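Local coordinates for protein transketolase (Campylobacter jejuni, PDB 3M6L) that belongs to the transketolase family of thiamine diphosphate-dependent enzymes, binds thiamine diphosphate and calcium, and holds ribose-5-phosphate in a pocket between two subunits, at residues P370-E375 against F413-F418; G30-P35 against A261-E266. All coordinates share one frame; numbering follows the deposited sequence.

In the fold
Contact 2 comes first along the chain and closes before contact 1 opens. It joins two loops, leading into helices 33-48 and 265-275, in the thiamine diphosphate-binding domain. Contact 1 belongs to the pyrimidine-binding domain, where helix 369-372 covers strand 411-417 of a parallel sheet. The two lie on opposite sides of the chain's centre, with their own centres about 45 Å apart and nearest atoms about 28 Å apart, and so share no helix or sheet. The dimer unites them: each ribose-5-phosphate is reached by His31 from contact 2 of one subunit and Ser371 from contact 1 of the other, so a complete pocket needs both chains.

Contact 1. Residues P370-E375 against F413-F418. With R5P (ribose-5-phosphate), chain F.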
loop_
_atom_site.group_PDB
_atom_site.type_symbol
_atom_site.label_atom_id
_atom_site.label_comp_id
_atom_site.label_asym_id
_atom_site.label_seq_id
_atom_site.Cartn_x
_atom_site.Cartn_y
_atom_site.Cartn_z
ATOM N N PRO A 370 -8.546 -20.527 1.595
ATOM C CA PRO A 370 -8.526 -21.716 0.774
ATOM C C PRO A 370 -7.348 -21.787 -0.189
ATOM O O PRO A 370 -6.870 -22.860 -0.511
ATOM C CB PRO A 370 -9.866 -21.687 0.045
ATOM C CG PRO A 370 -10.700 -20.874 0.823
ATOM C CD PRO A 370 -9.842 -19.853 1.532
ATOM N N SER A 371 -6.905 -20.625 -0.628
ATOM C CA SER A 371 -5.846 -20.549 -1.625
ATOM C C SER A 371 -4.489 -20.363 -0.976
ATOM O O SER A 371 -3.487 -20.875 -1.453
ATOM C CB SER A 371 -6.130 -19.348 -2.522
ATOM O OG SER A 371 -5.252 -19.396 -3.586
ATOM N N ASN A 372 -4.435 -19.593 0.096
ATOM C CA ASN A 372 -3.192 -19.457 0.899
ATOM C C ASN A 372 -2.823 -20.716 1.675
ATOM O O ASN A 372 -1.698 -20.860 2.149
ATOM C CB ASN A 372 -3.263 -18.280 1.858
ATOM C CG ASN A 372 -3.345 -16.881 1.153
ATOM O OD1 ASN A 372 -2.935 -16.634 -0.053
ATOM N ND2 ASN A 372 -3.873 -15.964 1.889
ATOM N N LYS A 373 -3.858 -21.568 1.895
ATOM C CA LYS A 373 -3.757 -22.814 2.717
ATOM C C LYS A 373 -3.479 -22.441 4.165
ATOM O O LYS A 373 -2.712 -23.116 4.831
ATOM C CB LYS A 373 -2.696 -23.804 2.187
ATOM C CG LYS A 373 -2.907 -24.229 0.743
ATOM C CD LYS A 373 -4.274 -24.736 0.424
ATOM C CE LYS A 373 -4.521 -25.157 -1.019
ATOM N NZ LYS A 373 -3.985 -26.519 -1.212
ATOM N N THR A 374 -4.161 -21.437 4.685
ATOM C CA THR A 374 -3.971 -20.984 6.037
ATOM C C THR A 374 -5.018 -21.413 7.062
ATOM O O THR A 374 -4.894 -21.096 8.233
ATOM C CB THR A 374 -3.749 -19.393 6.028
ATOM O OG1 THR A 374 -4.885 -18.809 5.414
ATOM C CG2 THR A 374 -2.454 -19.094 5.337
ATOM N N GLU A 375 -6.018 -22.204 6.677
ATOM C CA GLU A 375 -7.023 -22.592 7.667
ATOM C C GLU A 375 -6.387 -23.451 8.752
ATOM O O GLU A 375 -5.614 -24.384 8.477
ATOM C CB GLU A 375 -8.112 -23.463 7.018
ATOM C CG GLU A 375 -9.278 -23.800 8.025
ATOM C CD GLU A 375 -10.469 -24.425 7.361
ATOM O OE1 GLU A 375 -10.265 -25.147 6.364
ATOM O OE2 GLU A 375 -11.611 -24.212 7.850
ATOM N N PHE A 413 -0.297 -14.348 12.652
ATOM C CA PHE A 413 0.078 -14.353 11.229
ATOM C C PHE A 413 -0.977 -13.666 10.395
ATOM O O PHE A 413 -2.179 -13.728 10.663
ATOM C CB PHE A 413 0.452 -15.721 10.729
ATOM C CG PHE A 413 -0.706 -16.656 10.599
ATOM C CD1 PHE A 413 -1.494 -16.698 9.432
ATOM C CD2 PHE A 413 -1.015 -17.565 11.638
ATOM C CE1 PHE A 413 -2.559 -17.597 9.315
ATOM C CE2 PHE A 413 -2.096 -18.454 11.522
ATOM C CZ PHE A 413 -2.876 -18.440 10.384
ATOM N N SER A 414 -0.501 -12.942 9.326
ATOM C CA SER A 414 -1.317 -12.351 8.295
ATOM C C SER A 414 -1.017 -13.023 6.979
ATOM O O SER A 414 0.129 -13.267 6.664
ATOM C CB SER A 414 -0.970 -10.824 8.140
ATOM O OG SER A 414 -1.145 -10.088 9.358
ATOM N N ALA A 415 -2.035 -13.295 6.167
ATOM C CA ALA A 415 -1.809 -13.963 4.921
ATOM C C ALA A 415 -2.576 -13.384 3.719
ATOM O O ALA A 415 -3.735 -12.946 3.824
ATOM C CB ALA A 415 -2.297 -15.501 5.056
ATOM N N THR A 416 -1.877 -13.260 2.584
ATOM C CA THR A 416 -2.456 -12.934 1.295
ATOM C C THR A 416 -1.527 -13.445 0.188
ATOM O O THR A 416 -0.506 -14.080 0.449
ATOM C CB THR A 416 -2.803 -11.377 1.150
ATOM O OG1 THR A 416 -3.501 -11.138 -0.073
ATOM C CG2 THR A 416 -1.459 -10.643 1.383
ATOM N N PHE A 417 -1.950 -13.181 -1.042
ATOM C CA PHE A 417 -1.087 -13.467 -2.191
ATOM C C PHE A 417 0.053 -12.476 -2.100
ATOM O O PHE A 417 -0.150 -11.289 -1.738
ATOM C CB PHE A 417 -1.813 -13.303 -3.532
ATOM C CG PHE A 417 -2.886 -14.267 -3.851
ATOM C CD1 PHE A 417 -2.845 -15.564 -3.374
ATOM C CD2 PHE A 417 -3.964 -13.878 -4.683
ATOM C CE1 PHE A 417 -3.848 -16.419 -3.774
ATOM C CE2 PHE A 417 -4.914 -14.756 -5.036
ATOM C CZ PHE A 417 -4.833 -16.014 -4.571
ATOM N N PHE A 418 1.252 -12.878 -2.528
ATOM C CA PHE A 418 2.435 -11.988 -2.439
ATOM C C PHE A 418 2.222 -10.653 -3.182
ATOM O O PHE A 418 2.695 -9.614 -2.752
ATOM C CB PHE A 418 3.669 -12.726 -2.972
ATOM C CG PHE A 418 5.007 -12.136 -2.702
ATOM C CD1 PHE A 418 5.293 -11.335 -1.548
ATOM C CD2 PHE A 418 6.069 -12.389 -3.591
ATOM C CE1 PHE A 418 6.555 -10.837 -1.346
ATOM C CE2 PHE A 418 7.288 -11.931 -3.307
ATOM C CZ PHE A 418 7.549 -11.150 -2.210
HETATM C C1 R5P F . -7.906 -13.475 -7.788
HETATM O O1 R5P F . -8.635 -12.483 -8.586
HETATM C C2 R5P F . -8.504 -14.882 -7.944
HETATM O O2 R5P F . -9.671 -15.118 -7.130
HETATM C C3 R5P F . -7.545 -16.104 -7.898
HETATM O O3 R5P F . -7.697 -16.450 -9.269
HETATM C C4 R5P F . -7.890 -17.478 -7.238
HETATM O O4 R5P F . -8.600 -17.261 -6.002
HETATM C C5 R5P F . -6.676 -18.481 -7.120
HETATM O O5 R5P F . -6.993 -19.930 -7.079
HETATM P P R5P F . -5.853 -21.072 -6.718
HETATM O O1P R5P F . -5.898 -21.507 -5.149
HETATM O O2P R5P F . -4.489 -20.295 -7.125
HETATM O O3P R5P F . -5.866 -22.313 -7.553
#
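In the pyrimidine-binding domain, the short helix 369-372 and the turn after it lie over strand 411-417, an inner strand of the parallel sheet, so that Ser371, Asn372 and Thr374 meet Phe417, Ala415 and Phe413. The touching parts run nearly antiparallel, 171° apart. At the ligand end, Ser371 OG lies in the plane of the Phe417 ring, at its edge, 3.3 Å from Phe417 CE1. A torsion of -171° carries this hydroxyl away from the backbone N and out to the phosphate of ribose-5-phosphate, where Ser371 OG donates a hydrogen bond of 2.7 Å to O1P. Ser371 is modelled in two conformers, and the bond is that of the one given. Next to CE1, Phe417 CZ lies 4.0 Å from C5 of ribose-5-phosphate, and the side chain also approaches thiamine diphosphate.

Asn372 crosses Phe417 with amide and ring planes 82° apart, its OD1 3.5 Å from Phe417 CD1. That oxygen is satisfied by Thr443 on the adjacent strand 439-443, which ties the helix to the sheet. The amide nitrogen turns toward the strand backbone, and Asn372 ND2 packs 3.6 Å from Ala415 CB; the small alanine lets the helix come close.

Beyond Lys373, whose positive phi ends the helix, Thr374 presents carbon to carbon: CG2 lies 3.6 Å from Ala415 CB, while Thr374 CB sits obliquely 3.9 Å from Phe413 CE1. Carbon packing thus lies under Thr374, the Asn372 amide occupies the middle, and the Ser371 hydroxyl faces the phosphate. The slightly positive C-H edge of Phe417 would probably favour the hydroxyl oxygen there; Arg344 also hydrogen-bonds the ligand, and its NH1 holds Ser371 O.

Contact 2. Residues G30-P35 against A261-E266; sequences GHPGAP and APLGEE. With R5P (ribose-5-phosphate), chain B.
Pro32 presses its ring between the backbone of Ala261 and the side chain of Leu263, and its carbons pass from leucine to carbonyl, CG meeting both. Beginning at the base, Pro32 CB lies 3.7 Å from Leu263 CG. Next, Pro32 CG touches Leu263 CD2 at 3.7 Å and also comes up against the backbone carbonyl, only 3.1 Å from Ala261 O. The ring closes at CD, which lies equally near that oxygen, so two C-H carbons sit beside one carbonyl in a tight fit. The leucine runs alongside the proline, pointing the other way. Leu263 CG stands anti to its own carbonyl carbon, with a first torsion of -61°, and this brings the end of the leucine in to the proline although its CB does not head there. A rigid, apolar ring suits this place, since it can lie against both the leucine carbons and the carbonyl.

Gly30 O approaches Ala261 N at 3.4 Å, but the angle is too poor for a hydrogen bond. Glycine fits here because, at its backbone angles, a CB would be jammed against the preceding carbonyl oxygen. On the other chain segment, Gly264 stands at the N-cap position of helix 265-275, and its N is held by Gln25 of helix 6-27, which also packs on Leu263 through Ala21.

His31 turns away from this packing to ribose-5-phosphate. Its NE2 lies 3.1 Å from O3 in a weak bond bent to 124°, and O2 of the sugar makes a longer, also weak, bond to the same nitrogen; they use NE2 in opposite roles and are therefore alternatives. His259 meets the histidine ring edge to face, and Asp452 of the second subunit packs on it. The histidine-bearing loop before helix 33-48 thus lines the transketolase ligand pocket between subunits, while 261-266 packs behind it.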
loop_
_atom_site.group_PDB
_atom_site.type_symbol
_atom_site.label_atom_id
_atom_site.label_comp_id
_atom_site.label_asym_id
_atom_site.label_seq_id
_atom_site.Cartn_x
_atom_site.Cartn_y
_atom_site.Cartn_z
ATOM N N GLY A 30 7.930 20.547 15.125
ATOM C CA GLY A 30 6.861 19.718 15.663
ATOM C C GLY A 30 5.488 20.330 15.561
ATOM O O GLY A 30 5.307 21.288 14.807
ATOM N N HIS A 31 4.545 19.791 16.271
ATOM C CA HIS A 31 3.125 19.980 15.977
ATOM C C HIS A 31 2.473 20.406 17.238
ATOM O O HIS A 31 2.177 19.603 18.110
ATOM C CB HIS A 31 2.513 18.675 15.478
ATOM C CG HIS A 31 3.180 18.146 14.248
ATOM N ND1 HIS A 31 4.385 17.458 14.284
ATOM C CD2 HIS A 31 2.767 18.138 12.947
ATOM C CE1 HIS A 31 4.703 17.103 13.041
ATOM N NE2 HIS A 31 3.729 17.491 12.225
ATOM N N PRO A 32 2.161 21.736 17.339
ATOM C CA PRO A 32 1.474 22.262 18.524
ATOM C C PRO A 32 -0.057 22.324 18.460
ATOM O O PRO A 32 -0.755 22.320 19.499
ATOM C CB PRO A 32 1.989 23.745 18.580
ATOM C CG PRO A 32 2.174 24.088 17.186
ATOM C CD PRO A 32 2.661 22.816 16.463
ATOM N N GLY A 33 -0.592 22.329 17.248
ATOM C CA GLY A 33 -2.066 22.494 17.090
ATOM C C GLY A 33 -2.923 21.411 17.686
ATOM O O GLY A 33 -3.857 21.658 18.444
ATOM N N ALA A 34 -2.573 20.161 17.400
ATOM C CA ALA A 34 -3.323 19.031 17.922
ATOM C C ALA A 34 -3.181 18.907 19.426
ATOM O O ALA A 34 -4.174 18.677 20.144
ATOM C CB ALA A 34 -2.948 17.713 17.240
ATOM N N PRO A 35 -1.934 19.047 19.952
ATOM C CA PRO A 35 -1.826 19.000 21.418
ATOM C C PRO A 35 -2.756 19.977 22.135
ATOM O O PRO A 35 -3.427 19.586 23.076
ATOM C CB PRO A 35 -0.369 19.349 21.630
ATOM C CG PRO A 35 0.344 18.616 20.478
ATOM C CD PRO A 35 -0.624 18.885 19.297
ATOM N N ALA A 261 4.050 23.695 12.745
ATOM C CA ALA A 261 5.174 24.612 12.992
ATOM C C ALA A 261 5.036 25.170 14.356
ATOM O O ALA A 261 3.933 25.206 14.865
ATOM C CB ALA A 261 5.190 25.707 11.991
ATOM N N PRO A 262 6.132 25.625 14.947
ATOM C CA PRO A 262 6.104 26.147 16.328
ATOM C C PRO A 262 5.182 27.382 16.367
ATOM O O PRO A 262 5.034 28.063 15.335
ATOM C CB PRO A 262 7.541 26.572 16.568
ATOM C CG PRO A 262 8.366 25.722 15.651
ATOM C CD PRO A 262 7.516 25.455 14.425
ATOM N N LEU A 263 4.569 27.614 17.515
ATOM C CA LEU A 263 3.623 28.754 17.665
ATOM C C LEU A 263 4.320 30.071 17.700
ATOM O O LEU A 263 3.683 31.088 17.295
ATOM C CB LEU A 263 2.836 28.608 18.891
ATOM C CG LEU A 263 1.910 27.411 19.141
ATOM C CD1 LEU A 263 1.462 27.419 20.535
ATOM C CD2 LEU A 263 0.744 27.340 18.106
ATOM N N GLY A 264 5.576 30.091 18.138
ATOM C CA GLY A 264 6.361 31.353 18.258
ATOM C C GLY A 264 6.370 31.863 19.686
ATOM O O GLY A 264 5.451 31.715 20.431
ATOM N N GLU A 265 7.461 32.492 20.075
ATOM C CA GLU A 265 7.647 32.941 21.461
ATOM C C GLU A 265 6.559 33.931 21.916
ATOM O O GLU A 265 6.032 33.829 23.029
ATOM C CB GLU A 265 9.010 33.599 21.601
ATOM C CG GLU A 265 10.199 32.679 21.257
ATOM C CD GLU A 265 11.589 33.265 21.635
ATOM O OE1 GLU A 265 11.681 34.334 22.315
ATOM O OE2 GLU A 265 12.590 32.620 21.237
ATOM N N GLU A 266 6.204 34.890 21.077
ATOM C CA GLU A 266 5.176 35.892 21.498
ATOM C C GLU A 266 3.789 35.320 21.655
ATOM O O GLU A 266 3.092 35.629 22.623
ATOM C CB GLU A 266 5.203 37.134 20.566
ATOM C CG GLU A 266 6.504 37.865 20.774
ATOM C CD GLU A 266 6.770 38.174 22.296
ATOM O OE1 GLU A 266 5.804 38.630 23.004
ATOM O OE2 GLU A 266 7.934 37.932 22.765
HETATM C C1 R5P B . 3.553 14.502 9.045
HETATM O O1 R5P B . 2.996 13.813 10.214
HETATM C C2 R5P B . 3.763 16.000 9.313
HETATM O O2 R5P B . 2.566 16.794 9.182
HETATM C C3 R5P B . 4.970 16.711 8.642
HETATM O O3 R5P B . 5.694 16.923 9.847
HETATM C C4 R5P B . 4.944 18.173 8.088
HETATM O O4 R5P B . 3.690 18.419 7.420
HETATM C C5 R5P B . 6.217 18.589 7.253
HETATM O O5 R5P B . 6.557 20.033 7.205
HETATM P P R5P B . 7.708 20.634 6.182
HETATM O O1P R5P B . 7.059 21.233 4.814
HETATM O O2P R5P B . 8.624 19.319 5.931
HETATM O O3P R5P B . 8.636 21.660 6.754
#